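Local coordinates for protein PKD domain (Vibrio anguillarum, PDB 6AEM) that binds calcium as a polycystic-kidney-disease domain of the Vibrio anguillarum protease Epp, its wider role in the enzyme being unsettled, at residues A23-H28 with V64-T69; F12-K15 with S20-A23. All blocks are in the same frame, centred on the assembly; numbering follows the deposited sequence.

Interaction 1. Residues A23-H28 with V64-T69. With ZN (zinc ion), chain D.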
loop_
_atom_site.group_PDB
_atom_site.type_symbol
_atom_site.label_atom_id
_atom_site.label_comp_id
_atom_site.label_asym_id
_atom_site.label_seq_id
_atom_site.Cartn_x
_atom_site.Cartn_y
_atom_site.Cartn_z
ATOM N N ALA A 23 5.801 4.939 1.320
ATOM C CA ALA A 23 5.649 3.491 1.285
ATOM C C ALA A 23 6.870 2.840 0.651
ATOM O O ALA A 23 7.361 3.291 -0.394
ATOM C CB ALA A 23 4.410 3.099 0.489
ATOM N N PHE A 24 7.330 1.765 1.283
ATOM C CA PHE A 24 8.289 0.852 0.684
ATOM C C PHE A 24 7.457 -0.348 0.278
ATOM O O PHE A 24 6.845 -0.981 1.129
ATOM C CB PHE A 24 9.386 0.417 1.673
ATOM C CG PHE A 24 10.101 1.549 2.367
ATOM C CD1 PHE A 24 10.620 2.590 1.650
ATOM C CD2 PHE A 24 10.272 1.538 3.756
ATOM C CE1 PHE A 24 11.281 3.620 2.291
ATOM C CE2 PHE A 24 10.942 2.573 4.394
ATOM C CZ PHE A 24 11.422 3.597 3.657
ATOM N N ASN A 25 7.478 -0.676 -0.995
ATOM C CA ASN A 25 6.590 -1.700 -1.530
ATOM C C ASN A 25 7.381 -2.994 -1.707
ATOM O O ASN A 25 8.363 -3.033 -2.448
ATOM C CB ASN A 25 5.988 -1.254 -2.861
ATOM C CG ASN A 25 4.779 -2.100 -3.253
ATOM O OD1 ASN A 25 4.667 -3.273 -2.876
ATOM N ND2 ASN A 25 3.853 -1.506 -3.982
ATOM N N TYR A 26 6.981 -4.033 -0.993
ATOM C CA TYR A 26 7.645 -5.327 -1.066
ATOM C C TYR A 26 6.830 -6.348 -1.844
ATOM O O TYR A 26 7.070 -7.557 -1.722
ATOM C CB TYR A 26 7.912 -5.851 0.347
ATOM C CG TYR A 26 8.645 -4.883 1.259
ATOM C CD1 TYR A 26 9.601 -3.989 0.759
ATOM C CD2 TYR A 26 8.402 -4.871 2.612
ATOM C CE1 TYR A 26 10.294 -3.115 1.596
ATOM C CE2 TYR A 26 9.085 -4.000 3.459
ATOM C CZ TYR A 26 10.015 -3.126 2.935
ATOM O OH TYR A 26 10.710 -2.256 3.761
ATOM N N SER A 27 5.815 -5.894 -2.575
ATOM C CA SER A 27 4.912 -6.786 -3.297
ATOM C C SER A 27 5.610 -7.395 -4.504
ATOM O O SER A 27 6.450 -6.762 -5.157
ATOM C CB SER A 27 3.654 -6.037 -3.732
ATOM O OG SER A 27 2.969 -5.421 -2.636
ATOM N N HIS A 28 5.235 -8.619 -4.824
ATOM C CA HIS A 28 5.860 -9.340 -5.928
ATOM C C HIS A 28 4.990 -10.531 -6.268
ATOM O O HIS A 28 4.136 -10.938 -5.486
ATOM C CB HIS A 28 7.300 -9.794 -5.562
ATOM C CG HIS A 28 7.348 -10.715 -4.390
ATOM N ND1 HIS A 28 7.168 -10.290 -3.092
ATOM C CD2 HIS A 28 7.513 -12.056 -4.324
ATOM C CE1 HIS A 28 7.225 -11.331 -2.284
ATOM N NE2 HIS A 28 7.442 -12.415 -3.004
ATOM N N VAL A 64 -4.065 1.551 6.207
ATOM C CA VAL A 64 -3.560 1.681 4.843
ATOM C C VAL A 64 -3.678 0.323 4.177
ATOM O O VAL A 64 -3.237 -0.686 4.740
ATOM C CB VAL A 64 -2.104 2.170 4.858
ATOM C CG1 VAL A 64 -1.506 2.186 3.467
ATOM C CG2 VAL A 64 -2.008 3.558 5.504
ATOM N N SER A 65 -4.267 0.305 2.985
ATOM C CA SER A 65 -4.514 -0.919 2.244
ATOM C C SER A 65 -3.823 -0.890 0.890
ATOM O O SER A 65 -3.810 0.146 0.213
ATOM C CB SER A 65 -6.012 -1.044 1.967
ATOM O OG SER A 65 -6.767 -1.056 3.154
ATOM N N LEU A 66 -3.267 -2.046 0.500
ATOM C CA LEU A 66 -2.673 -2.197 -0.820
ATOM C C LEU A 66 -3.209 -3.467 -1.453
ATOM O O LEU A 66 -3.061 -4.560 -0.883
ATOM C CB LEU A 66 -1.148 -2.301 -0.754
ATOM C CG LEU A 66 -0.442 -2.662 -2.070
ATOM C CD1 LEU A 66 -0.683 -1.611 -3.136
ATOM C CD2 LEU A 66 1.044 -2.885 -1.796
ATOM N N THR A 67 -3.770 -3.322 -2.655
ATOM C CA THR A 67 -4.154 -4.458 -3.484
ATOM C C THR A 67 -3.254 -4.493 -4.707
ATOM O O THR A 67 -3.041 -3.461 -5.353
ATOM C CB THR A 67 -5.624 -4.394 -3.920
ATOM O OG1 THR A 67 -6.438 -4.309 -2.749
ATOM C CG2 THR A 67 -6.034 -5.630 -4.740
ATOM N N VAL A 68 -2.695 -5.670 -4.991
ATOM C CA VAL A 68 -1.880 -5.859 -6.193
ATOM C C VAL A 68 -2.516 -6.913 -7.087
ATOM O O VAL A 68 -3.191 -7.817 -6.599
ATOM C CB VAL A 68 -0.396 -6.182 -5.883
ATOM C CG1 VAL A 68 0.238 -5.091 -5.062
ATOM C CG2 VAL A 68 -0.263 -7.544 -5.185
ATOM N N THR A 69 -2.254 -6.806 -8.384
ATOM C CA THR A 69 -2.792 -7.708 -9.406
ATOM C C THR A 69 -1.644 -8.283 -10.235
ATOM O O THR A 69 -0.749 -7.536 -10.635
ATOM C CB THR A 69 -3.762 -6.933 -10.352
ATOM O OG1 THR A 69 -4.781 -6.286 -9.564
ATOM C CG2 THR A 69 -4.440 -7.839 -11.361
HETATM ZN ZN ZN D . 8.120 -14.241 -2.318
#
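Asn25, Ser27, Leu66 and Val68 carry this contact, which has no hydrogen bond between the two segments. Asn25 comes first: its CG is anti to the backbone N (chi1 -164°), beside the carbonyl carbon, and the amide it carries meets methyl CD2 of Leu66, whose side chain it crosses at about a right angle. Both amide ends touch that methyl, OD1 at 3.8 Å from Leu66 CD2. The same OD1 accepts from Ser27 N at 2.9 Å, N-H...O angle 157°, which makes an Asx turn where strand 20-25 gives way to loop, while ND2 donates to Met50 O. In this PKD domain, a beta-sandwich, the contact spans the two sheets, and Trp39 and Phe12 also pack on Leu66. Ser27 OG stands 3.3 Å from Leu66 CD2 and 3.7 Å from Val68 CG1; it lies 2.7 Å from Asn25 OD1, is also bonded with Asn11 N, and so brings a polar atom with partners against aliphatic methyls. Beyond it, His28 ND1 donates in its ring plane to Tyr26 O (3.1 Å), and His28 NE2 binds a zinc ion, shared with Glu30, at 2.1 Å.

Interaction 2. Residues F12-K15 with S20-A23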
loop_
_atom_site.group_PDB
_atom_site.type_symbol
_atom_site.label_atom_id
_atom_site.label_comp_id
_atom_site.label_asym_id
_atom_site.label_seq_id
_atom_site.Cartn_x
_atom_site.Cartn_y
_atom_site.Cartn_z
ATOM N N PHE A 12 4.168 -4.325 2.283
ATOM C CA PHE A 12 4.754 -2.996 2.304
ATOM C C PHE A 12 5.166 -2.663 3.727
ATOM O O PHE A 12 4.769 -3.330 4.683
ATOM C CB PHE A 12 3.786 -1.949 1.707
ATOM C CG PHE A 12 2.510 -1.761 2.508
ATOM C CD1 PHE A 12 2.438 -0.787 3.497
ATOM C CD2 PHE A 12 1.385 -2.533 2.253
ATOM C CE1 PHE A 12 1.268 -0.615 4.247
ATOM C CE2 PHE A 12 0.228 -2.351 2.972
ATOM C CZ PHE A 12 0.175 -1.391 3.967
ATOM N N GLU A 13 5.931 -1.590 3.838
ATOM C CA GLU A 13 6.277 -0.966 5.095
ATOM C C GLU A 13 6.115 0.524 4.903
ATOM O O GLU A 13 6.402 1.050 3.827
ATOM C CB GLU A 13 7.720 -1.283 5.418
ATOM C CG GLU A 13 8.285 -0.625 6.662
ATOM C CD GLU A 13 9.718 -1.079 6.973
ATOM O OE1 GLU A 13 10.149 -2.120 6.453
ATOM O OE2 GLU A 13 10.464 -0.414 7.773
ATOM N N LEU A 14 5.696 1.209 5.963
ATOM C CA LEU A 14 5.523 2.654 5.925
ATOM C C LEU A 14 6.624 3.366 6.692
ATOM O O LEU A 14 7.067 2.905 7.745
ATOM C CB LEU A 14 4.169 3.055 6.513
ATOM C CG LEU A 14 2.991 2.385 5.809
ATOM C CD1 LEU A 14 1.696 2.751 6.512
ATOM C CD2 LEU A 14 2.951 2.801 4.361
ATOM N N LYS A 15 7.017 4.506 6.158
ATOM C CA LYS A 15 7.954 5.411 6.798
ATOM C C LYS A 15 7.189 6.680 7.139
ATOM O O LYS A 15 6.678 7.361 6.237
ATOM C CB LYS A 15 9.116 5.696 5.843
ATOM C CG LYS A 15 10.083 6.795 6.265
ATOM C CD LYS A 15 11.260 6.758 5.311
ATOM C CE LYS A 15 12.243 7.897 5.439
ATOM N NZ LYS A 15 13.257 7.718 4.353
ATOM N N SER A 20 3.608 13.119 7.351
ATOM C CA SER A 20 3.961 12.647 6.016
ATOM C C SER A 20 4.352 11.180 6.084
ATOM O O SER A 20 5.000 10.743 7.034
ATOM C CB SER A 20 5.130 13.440 5.425
ATOM O OG SER A 20 4.756 14.784 5.171
ATOM N N VAL A 21 3.984 10.437 5.049
ATOM C CA VAL A 21 4.199 8.994 4.985
ATOM C C VAL A 21 4.752 8.637 3.612
ATOM O O VAL A 21 4.380 9.241 2.602
ATOM C CB VAL A 21 2.893 8.213 5.282
ATOM C CG1 VAL A 21 3.142 6.710 5.389
ATOM C CG2 VAL A 21 2.253 8.718 6.572
ATOM N N SER A 22 5.673 7.682 3.587
ATOM C CA SER A 22 6.186 7.103 2.351
ATOM C C SER A 22 6.068 5.588 2.446
ATOM O O SER A 22 6.210 5.010 3.520
ATOM C CB SER A 22 7.681 7.473 2.133
ATOM O OG SER A 22 7.868 8.839 1.820
ATOM N N ALA A 23 5.801 4.939 1.320
ATOM C CA ALA A 23 5.649 3.491 1.285
ATOM C C ALA A 23 6.870 2.840 0.651
ATOM O O ALA A 23 7.361 3.291 -0.394
ATOM C CB ALA A 23 4.410 3.099 0.489
#
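Lys15 and Ser22 face each other as a hydrogen-bonded pair in the beta hairpin of strands 12-17 and 20-25, two neighbouring strands of one sheet of the PKD sandwich. The short segments run antiparallel. Two backbone bonds close the pair: Lys15 N donates to Ser22 O at 2.8 Å with an N-H...O angle of 169°, and Ser22 N returns a bond to Lys15 O at 2.9 Å. Each acceptor also receives a CA-H...O contact from the residue just before its N-H donor, Leu14 CA to Ser22 O and Val21 CA to Lys15 O, so each carbonyl oxygen is approached twice from the opposing strand.

On the face that bears this pair, Lys15 CB and Ser22 CB are 4.4 Å apart. CG of Lys15 is anti to its backbone N (chi1 171°) and the chain stays extended beyond it, which carries the ammonium group away from strand 20-25; the part of Lys15 that meets Ser22 is therefore its base. Ser22 OG has its polar partner on the next strand, Ser53 OG, so the serine ties the hairpin to strand 53-55.

The other face holds the non-hydrogen-bonded pair of Leu14 and Ala23. Here the side chains meet through apolar groups, and Trp54 packs on Leu14, Val21 and Ala23 alike. Leu14 sets CG anti to its carbonyl carbon (chi1 -57°), and from there the leucine slants past Val21, with Leu14 CB 4.0 Å from Val21 CG1. The end of Leu14 turns nearer the partner strand, bringing Leu14 CD2 to 4.1 Å from Ala23 CB.

From the N terminus, strand 12-17 comes first, turns, and returns as strand 20-25; interaction 2 closes this short loop, with four residues between its segments. Ala23 belongs to both contacts, so interaction 1 begins on the stretch where interaction 2 ends, and it closes a much longer loop of 35 residues reaching strand 60-70. The two loops thus follow one another and neither nests nor crosses. Interaction 2 joins neighbours within one sheet, whereas interaction 1 ties that sheet to the other. Their centres lie 11 Å apart, yet they touch: Phe24 N bonds to Glu13 O, Tyr26 OH reaches Glu13 OE1, and Phe12 packs against Val64.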